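Local coordinates for protein Phthiocerol/phthiodiolone dimycocerosyl transferase (Mycobacterium tuberculosis, PDB 1Q9J) that probably catalyses the diesterification of phthiocerol, phthiodiolone and phenolphthiocerol with mycocerosic acids, the final step in making the dimycocerosate lipids, at residues 5-10 / 50-55; 118-123 / 134-139; 269-274 / 319-324. All coordinates share one frame; numbering follows the deposited sequence.

How the contacts relate
Contacts 1 and 2 touch. Their centres lie about 17 Å apart, and H50 NE2 of the 50-55 turn probably donates a hydrogen bond to E138 OE1 on the helix of contact 2, at 2.9 Å. Contact 3 stands apart, its centre about 25 Å from that of contact 1 and 26 Å from that of contact 2. All the same, it comes within about 7 Å of contact 2 at the nearest atoms. Both approach the likely active site: the side chain of L122 in contact 2 is about 7 Å from that of H124, the probable proton acceptor, while R269 of the 269-274 loop pairs with D128, which probably helps to organise that site.

Contact 1 of 3, residues 5-10 / 50-55; sequences SVIRKL and HPVLAS
I7 is the residue of 5-10 that reaches 50-55, and it does so with the end of its side chain. Its CG1 branch is anti to the carbonyl carbon (chi1 -61°), and an extended chi2 carries CD1 straight out to S55, with CD1 to CB at 3.9 Å. The second touch is looser: I7 CD1 lies 4.4 Å from V52 CG1. V52 and S55 make one tied surface, because S55 OG donates to V52 O at 3.0 Å, approaching nearly along the C=O axis (C=O...OG angle 169°), which turns the hydroxyl back into its own turn and leaves the methylene side for the isoleucine. That is the packed side, and V52 and S55 both also touch L67 of strand 65-69. On 5-10, V6 and K9 make up the exposed, loose side; R8 NH2 is held in a salt bridge by E14. The backbones stay well separated, 8.1 Å between the CA atoms of I7 and V52. I7 reaches from one edge of a three-stranded antiparallel sheet, ordered 6-9, 65-69, 55-59, to the turn that leads into the other edge.

Contact 2 of 3, residues 118-123 / 134-139; sequences LTLYLH and VLVDEL
L118, L120 and L122 stand out from one face of strand 118-123 like teeth of a comb, each with CG anti to its backbone nitrogen (chi1 near -169°), and the helix meets them with L139, V136 and L135 in that order. L139 reaches toward L118 tip to tip, CD2 to CD2 at 4.0 Å. L139 CD2 also lies 4.7 Å from L120 CD1, so it points at the notch between the two strand leucines. In the middle, where the backbones come nearest, L120 and the slimmer V136 slide past each other in opposite directions, with L120 CD2 beside V136 CG2 at 4.1 Å. Strand and helix run at 140° to each other, as expected for a strand-turn-helix unit whose helix folds back over the sheet. The HHxxxD motif of CoA-dependent acyltransferases begins at H123, the last residue of the strand, and runs through the turn, with H124, the probable proton acceptor, and D128 just before the helix. At the end nearest this turn L122 and L135 cross at about a right angle, L122 CD2 against L135 CD1 at 3.6 Å. Neighbours continue the packing: L107 and L105 of strand 105-110 lie against the strand leucines, H50 leans on L135 and F350 on V136. On the sheet's other face, Y121 meets Y369 edge-to-face.

Contact 3 of 3, residues 269-274 / 319-324; sequences RFVLAP and VIQQSG
Q321 meets V271 and L272 from the helix side, and the two hydrophobic residues take hold of its aliphatic stem from different directions. V271 crosses it at about a right angle, with CG1 3.5 Å from Q321 CG and 3.9 Å from Q321 CD; the same methyl sits over one face of the amide, displaced from its centre. L272 instead slides past the glutamine in the opposite direction, its CD2 alongside the base of the chain, 4.0 Å from Q321 CG and 4.1 Å from Q321 CB. Seen from Q321 CG, the methyls V271 CG1 and L272 CD2 are about 72° apart, so the stem rests in the angle between them. The glutamine is bent at chi2 (90°), which brings its amide round over the valine while NE2 donates its hydrogen bond elsewhere, to L315 O near the end of helix 300-317. L315 also touches V271, so L315 is a neighbour of both the amide and the valine. The contact thus joins the loop after strand 260-267 to the short helix 319-322, which follows helix 300-317 in the C-terminal half of the protein. That loop also serves the likely active site: R269, two residues past D267 at the end of the strand, pairs through NH1 with both D267 and D128, and D128 probably has an organising role there. L272 also touches V167 and L168 of helix 164-170. S323 N donates to V319 O at 2.8 Å, closing the single turn before the chain leaves helical geometry. V271, L272 and Q321 all touch a crystal neighbour as well.

Contact 1 of 3, residues 5-10 / 50-55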
# COMPACT_ATOMS: atom_id res chain seq x y z
N SER A 5 11.00 -26.70 -5.81
CA SER A 5 12.30 -26.05 -5.98
C SER A 5 12.32 -24.60 -5.52
O SER A 5 11.28 -23.93 -5.49
CB SER A 5 12.74 -26.13 -7.45
OG SER A 5 11.80 -25.51 -8.29
N VAL A 6 13.51 -24.12 -5.16
CA VAL A 6 13.68 -22.75 -4.71
C VAL A 6 13.70 -21.80 -5.90
O VAL A 6 14.50 -21.96 -6.81
CB VAL A 6 15.00 -22.55 -3.94
CG1 VAL A 6 15.31 -21.07 -3.83
CG2 VAL A 6 14.91 -23.18 -2.56
N ILE A 7 12.81 -20.81 -5.89
CA ILE A 7 12.76 -19.82 -6.97
C ILE A 7 13.91 -18.84 -6.78
O ILE A 7 14.75 -18.64 -7.67
CB ILE A 7 11.47 -19.07 -6.95
CG1 ILE A 7 10.33 -20.09 -7.16
CG2 ILE A 7 11.50 -17.98 -8.03
CD1 ILE A 7 8.93 -19.52 -6.94
N ARG A 8 13.94 -18.23 -5.61
CA ARG A 8 15.00 -17.30 -5.27
C ARG A 8 14.84 -16.91 -3.80
O ARG A 8 13.76 -17.01 -3.24
CB ARG A 8 14.92 -16.09 -6.21
CG ARG A 8 14.73 -14.79 -5.55
CD ARG A 8 14.06 -13.81 -6.46
NE ARG A 8 13.65 -12.66 -5.67
CZ ARG A 8 12.71 -11.79 -6.05
NH1 ARG A 8 12.08 -11.95 -7.21
NH2 ARG A 8 12.37 -10.79 -5.26
N LYS A 9 15.95 -16.52 -3.18
CA LYS A 9 15.93 -16.11 -1.79
C LYS A 9 15.35 -14.68 -1.79
O LYS A 9 15.43 -13.99 -2.81
CB LYS A 9 17.37 -16.13 -1.27
CG LYS A 9 17.55 -16.42 0.23
CD LYS A 9 18.99 -16.90 0.53
CE LYS A 9 19.26 -17.13 2.01
NZ LYS A 9 19.35 -15.86 2.78
N LEU A 10 14.73 -14.26 -0.70
CA LEU A 10 14.18 -12.90 -0.66
C LEU A 10 15.29 -11.92 -0.40
O LEU A 10 16.24 -12.24 0.31
CB LEU A 10 13.14 -12.73 0.44
CG LEU A 10 11.79 -13.41 0.34
CD1 LEU A 10 11.05 -13.16 1.64
CD2 LEU A 10 10.99 -12.86 -0.85
N HIS A 50 1.47 -14.84 -13.72
CA HIS A 50 2.37 -14.51 -12.63
C HIS A 50 2.61 -15.76 -11.81
O HIS A 50 2.29 -15.82 -10.63
CB HIS A 50 1.71 -13.43 -11.77
CG HIS A 50 1.25 -12.25 -12.57
ND1 HIS A 50 2.12 -11.46 -13.29
CD2 HIS A 50 0.01 -11.76 -12.80
CE1 HIS A 50 1.43 -10.53 -13.93
NE2 HIS A 50 0.15 -10.69 -13.65
N PRO A 51 3.22 -16.78 -12.42
CA PRO A 51 3.46 -18.03 -11.69
C PRO A 51 4.24 -17.95 -10.38
O PRO A 51 4.35 -18.95 -9.68
CB PRO A 51 4.14 -18.91 -12.74
CG PRO A 51 4.81 -17.94 -13.63
CD PRO A 51 3.77 -16.86 -13.79
N VAL A 52 4.75 -16.78 -10.03
CA VAL A 52 5.50 -16.67 -8.78
C VAL A 52 4.51 -16.74 -7.60
O VAL A 52 4.80 -17.32 -6.55
CB VAL A 52 6.27 -15.35 -8.68
CG1 VAL A 52 7.36 -15.46 -7.65
CG2 VAL A 52 6.86 -15.01 -10.00
N LEU A 53 3.35 -16.12 -7.79
CA LEU A 53 2.30 -16.09 -6.79
C LEU A 53 1.95 -17.50 -6.32
O LEU A 53 1.36 -17.68 -5.24
CB LEU A 53 1.06 -15.41 -7.35
CG LEU A 53 1.34 -14.02 -7.89
CD1 LEU A 53 0.10 -13.43 -8.54
CD2 LEU A 53 1.81 -13.15 -6.76
N ALA A 54 2.32 -18.49 -7.12
CA ALA A 54 2.03 -19.86 -6.75
C ALA A 54 3.15 -20.43 -5.93
O ALA A 54 3.70 -21.47 -6.27
CB ALA A 54 1.83 -20.68 -8.00
N SER A 55 3.50 -19.77 -4.85
CA SER A 55 4.58 -20.29 -4.04
C SER A 55 4.36 -19.99 -2.57
O SER A 55 3.28 -19.57 -2.17
CB SER A 55 5.88 -19.66 -4.47
OG SER A 55 5.94 -18.32 -3.99

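Contact 2 of 3, residues 118-123 / 134-139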
# COMPACT_ATOMS: atom_id res chain seq x y z
N LEU A 118 -15.59 -9.36 -3.14
CA LEU A 118 -14.40 -9.96 -3.73
C LEU A 118 -13.24 -9.48 -2.87
O LEU A 118 -13.13 -8.29 -2.58
CB LEU A 118 -14.22 -9.48 -5.17
CG LEU A 118 -13.17 -10.21 -5.99
CD1 LEU A 118 -13.50 -11.69 -6.05
CD2 LEU A 118 -13.12 -9.62 -7.38
N THR A 119 -12.39 -10.41 -2.45
CA THR A 119 -11.25 -10.04 -1.62
C THR A 119 -10.02 -10.81 -2.03
O THR A 119 -10.04 -12.04 -2.04
CB THR A 119 -11.52 -10.32 -0.14
OG1 THR A 119 -12.77 -9.74 0.23
CG2 THR A 119 -10.41 -9.73 0.73
N LEU A 120 -8.97 -10.08 -2.36
CA LEU A 120 -7.71 -10.69 -2.76
C LEU A 120 -6.69 -10.51 -1.66
O LEU A 120 -6.52 -9.41 -1.12
CB LEU A 120 -7.18 -10.04 -4.04
CG LEU A 120 -6.01 -10.81 -4.65
CD1 LEU A 120 -6.55 -11.84 -5.64
CD2 LEU A 120 -5.08 -9.84 -5.38
N TYR A 121 -6.02 -11.60 -1.31
CA TYR A 121 -4.99 -11.57 -0.28
C TYR A 121 -3.67 -11.83 -0.98
O TYR A 121 -3.52 -12.80 -1.73
CB TYR A 121 -5.22 -12.62 0.79
CG TYR A 121 -6.47 -12.39 1.59
CD1 TYR A 121 -7.70 -12.81 1.12
CD2 TYR A 121 -6.41 -11.74 2.83
CE1 TYR A 121 -8.85 -12.60 1.87
CE2 TYR A 121 -7.55 -11.53 3.59
CZ TYR A 121 -8.77 -11.96 3.10
OH TYR A 121 -9.92 -11.72 3.84
N LEU A 122 -2.71 -10.96 -0.70
CA LEU A 122 -1.43 -11.05 -1.35
C LEU A 122 -0.30 -10.77 -0.38
O LEU A 122 -0.30 -9.76 0.30
CB LEU A 122 -1.40 -10.01 -2.46
CG LEU A 122 -0.27 -10.07 -3.47
CD1 LEU A 122 -0.23 -11.42 -4.17
CD2 LEU A 122 -0.51 -8.94 -4.46
N HIS A 123 0.64 -11.69 -0.30
CA HIS A 123 1.75 -11.46 0.59
C HIS A 123 2.55 -10.27 0.06
O HIS A 123 2.90 -10.21 -1.13
CB HIS A 123 2.62 -12.70 0.68
CG HIS A 123 3.58 -12.65 1.82
ND1 HIS A 123 3.31 -13.23 3.04
CD2 HIS A 123 4.76 -11.99 1.96
CE1 HIS A 123 4.28 -12.93 3.89
NE2 HIS A 123 5.16 -12.18 3.26
N VAL A 134 -2.15 -3.32 -9.80
CA VAL A 134 -2.09 -3.77 -11.19
C VAL A 134 -2.67 -5.18 -11.34
O VAL A 134 -3.36 -5.46 -12.32
CB VAL A 134 -0.62 -3.74 -11.72
CG1 VAL A 134 -0.53 -4.51 -13.04
CG2 VAL A 134 -0.17 -2.31 -11.93
N LEU A 135 -2.39 -6.04 -10.37
CA LEU A 135 -2.90 -7.42 -10.38
C LEU A 135 -4.42 -7.38 -10.25
O LEU A 135 -5.15 -7.93 -11.08
CB LEU A 135 -2.28 -8.22 -9.22
CG LEU A 135 -0.77 -8.42 -9.33
CD1 LEU A 135 -0.21 -9.03 -8.06
CD2 LEU A 135 -0.46 -9.28 -10.54
N VAL A 136 -4.88 -6.72 -9.19
CA VAL A 136 -6.31 -6.56 -8.91
C VAL A 136 -7.03 -6.05 -10.15
O VAL A 136 -8.14 -6.47 -10.47
CB VAL A 136 -6.51 -5.53 -7.78
CG1 VAL A 136 -7.99 -5.32 -7.51
CG2 VAL A 136 -5.77 -5.96 -6.54
N ASP A 137 -6.39 -5.14 -10.86
CA ASP A 137 -6.98 -4.58 -12.07
C ASP A 137 -6.96 -5.63 -13.20
O ASP A 137 -7.91 -5.78 -13.96
CB ASP A 137 -6.21 -3.30 -12.43
CG ASP A 137 -6.58 -2.78 -13.80
OD1 ASP A 137 -5.85 -3.09 -14.76
OD2 ASP A 137 -7.61 -2.07 -13.93
N GLU A 138 -5.87 -6.39 -13.27
CA GLU A 138 -5.77 -7.43 -14.27
C GLU A 138 -6.89 -8.46 -14.07
O GLU A 138 -7.58 -8.84 -15.02
CB GLU A 138 -4.43 -8.14 -14.15
CG GLU A 138 -4.14 -9.08 -15.30
CD GLU A 138 -2.78 -9.73 -15.18
OE1 GLU A 138 -1.78 -8.98 -14.99
OE2 GLU A 138 -2.73 -10.98 -15.29
N LEU A 139 -7.07 -8.90 -12.82
CA LEU A 139 -8.11 -9.86 -12.48
C LEU A 139 -9.47 -9.43 -13.06
O LEU A 139 -10.08 -10.18 -13.83
CB LEU A 139 -8.23 -10.01 -10.96
CG LEU A 139 -9.44 -10.83 -10.45
CD1 LEU A 139 -9.23 -12.31 -10.75
CD2 LEU A 139 -9.60 -10.62 -8.96

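Contact 3 of 3, residues 269-274 / 319-324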
# COMPACT_ATOMS: atom_id res chain seq x y z
N ARG A 269 9.68 3.51 -9.79
CA ARG A 269 9.40 3.06 -11.15
C ARG A 269 9.43 4.20 -12.17
O ARG A 269 9.87 3.99 -13.30
CB ARG A 269 8.05 2.35 -11.21
CG ARG A 269 8.03 0.98 -10.56
CD ARG A 269 6.60 0.39 -10.56
NE ARG A 269 6.54 -0.98 -10.03
CZ ARG A 269 6.63 -1.31 -8.75
NH1 ARG A 269 6.79 -0.39 -7.81
NH2 ARG A 269 6.59 -2.59 -8.39
N PHE A 270 8.98 5.39 -11.78
CA PHE A 270 8.99 6.53 -12.68
C PHE A 270 10.17 7.45 -12.42
O PHE A 270 10.35 8.46 -13.10
CB PHE A 270 7.71 7.33 -12.54
CG PHE A 270 6.53 6.51 -12.14
CD1 PHE A 270 6.34 6.16 -10.80
CD2 PHE A 270 5.60 6.08 -13.09
CE1 PHE A 270 5.23 5.40 -10.43
CE2 PHE A 270 4.49 5.32 -12.72
CZ PHE A 270 4.30 4.98 -11.39
N VAL A 271 10.98 7.09 -11.43
CA VAL A 271 12.14 7.85 -11.07
C VAL A 271 13.42 7.34 -11.75
O VAL A 271 14.05 8.04 -12.55
CB VAL A 271 12.31 7.83 -9.52
CG1 VAL A 271 13.72 8.20 -9.13
CG2 VAL A 271 11.32 8.82 -8.89
N LEU A 272 13.78 6.10 -11.44
CA LEU A 272 14.97 5.45 -11.96
C LEU A 272 15.17 5.43 -13.46
O LEU A 272 14.29 5.76 -14.24
CB LEU A 272 15.01 4.00 -11.48
CG LEU A 272 14.98 3.74 -9.99
CD1 LEU A 272 15.11 2.25 -9.77
CD2 LEU A 272 16.10 4.49 -9.28
N ALA A 273 16.38 5.00 -13.81
CA ALA A 273 16.89 4.86 -15.17
C ALA A 273 15.85 4.15 -16.02
O ALA A 273 14.66 4.32 -15.78
CB ALA A 273 18.20 4.09 -15.15
N PRO A 274 16.28 3.30 -16.99
CA PRO A 274 15.18 2.68 -17.74
C PRO A 274 14.08 2.35 -16.75
O PRO A 274 14.28 1.64 -15.76
CB PRO A 274 15.82 1.46 -18.38
CG PRO A 274 16.92 1.13 -17.44
CD PRO A 274 17.49 2.47 -17.12
N VAL A 319 19.18 11.35 -3.52
CA VAL A 319 19.11 10.80 -2.17
C VAL A 319 18.17 9.61 -2.12
O VAL A 319 18.53 8.53 -1.65
CB VAL A 319 18.68 11.90 -1.16
CG1 VAL A 319 18.24 11.28 0.15
CG2 VAL A 319 19.85 12.83 -0.92
N ILE A 320 16.96 9.81 -2.63
CA ILE A 320 15.98 8.75 -2.66
C ILE A 320 16.44 7.56 -3.50
O ILE A 320 16.32 6.42 -3.07
CB ILE A 320 14.66 9.32 -3.14
CG1 ILE A 320 14.20 10.35 -2.10
CG2 ILE A 320 13.64 8.21 -3.39
CD1 ILE A 320 12.89 10.99 -2.37
N GLN A 321 16.98 7.82 -4.69
CA GLN A 321 17.44 6.72 -5.55
C GLN A 321 18.58 5.90 -4.94
O GLN A 321 18.53 4.68 -4.96
CB GLN A 321 17.90 7.26 -6.90
CG GLN A 321 16.85 8.08 -7.62
CD GLN A 321 16.93 9.54 -7.27
OE1 GLN A 321 16.96 9.91 -6.10
NE2 GLN A 321 16.96 10.39 -8.29
N GLN A 322 19.60 6.58 -4.41
CA GLN A 322 20.75 5.91 -3.83
C GLN A 322 20.64 5.43 -2.40
O GLN A 322 21.44 4.60 -1.96
CB GLN A 322 21.96 6.83 -3.92
CG GLN A 322 22.27 7.20 -5.33
CD GLN A 322 23.26 6.26 -5.95
OE1 GLN A 322 23.23 6.03 -7.16
NE2 GLN A 322 24.17 5.71 -5.13
N SER A 323 19.69 5.96 -1.64
CA SER A 323 19.55 5.52 -0.26
C SER A 323 18.82 4.18 -0.29
O SER A 323 17.81 4.03 -0.97
CB SER A 323 18.74 6.53 0.55
OG SER A 323 17.37 6.48 0.21
N GLY A 324 19.34 3.21 0.44
CA GLY A 324 18.69 1.92 0.44
C GLY A 324 17.34 1.92 1.13
O GLY A 324 16.70 0.88 1.24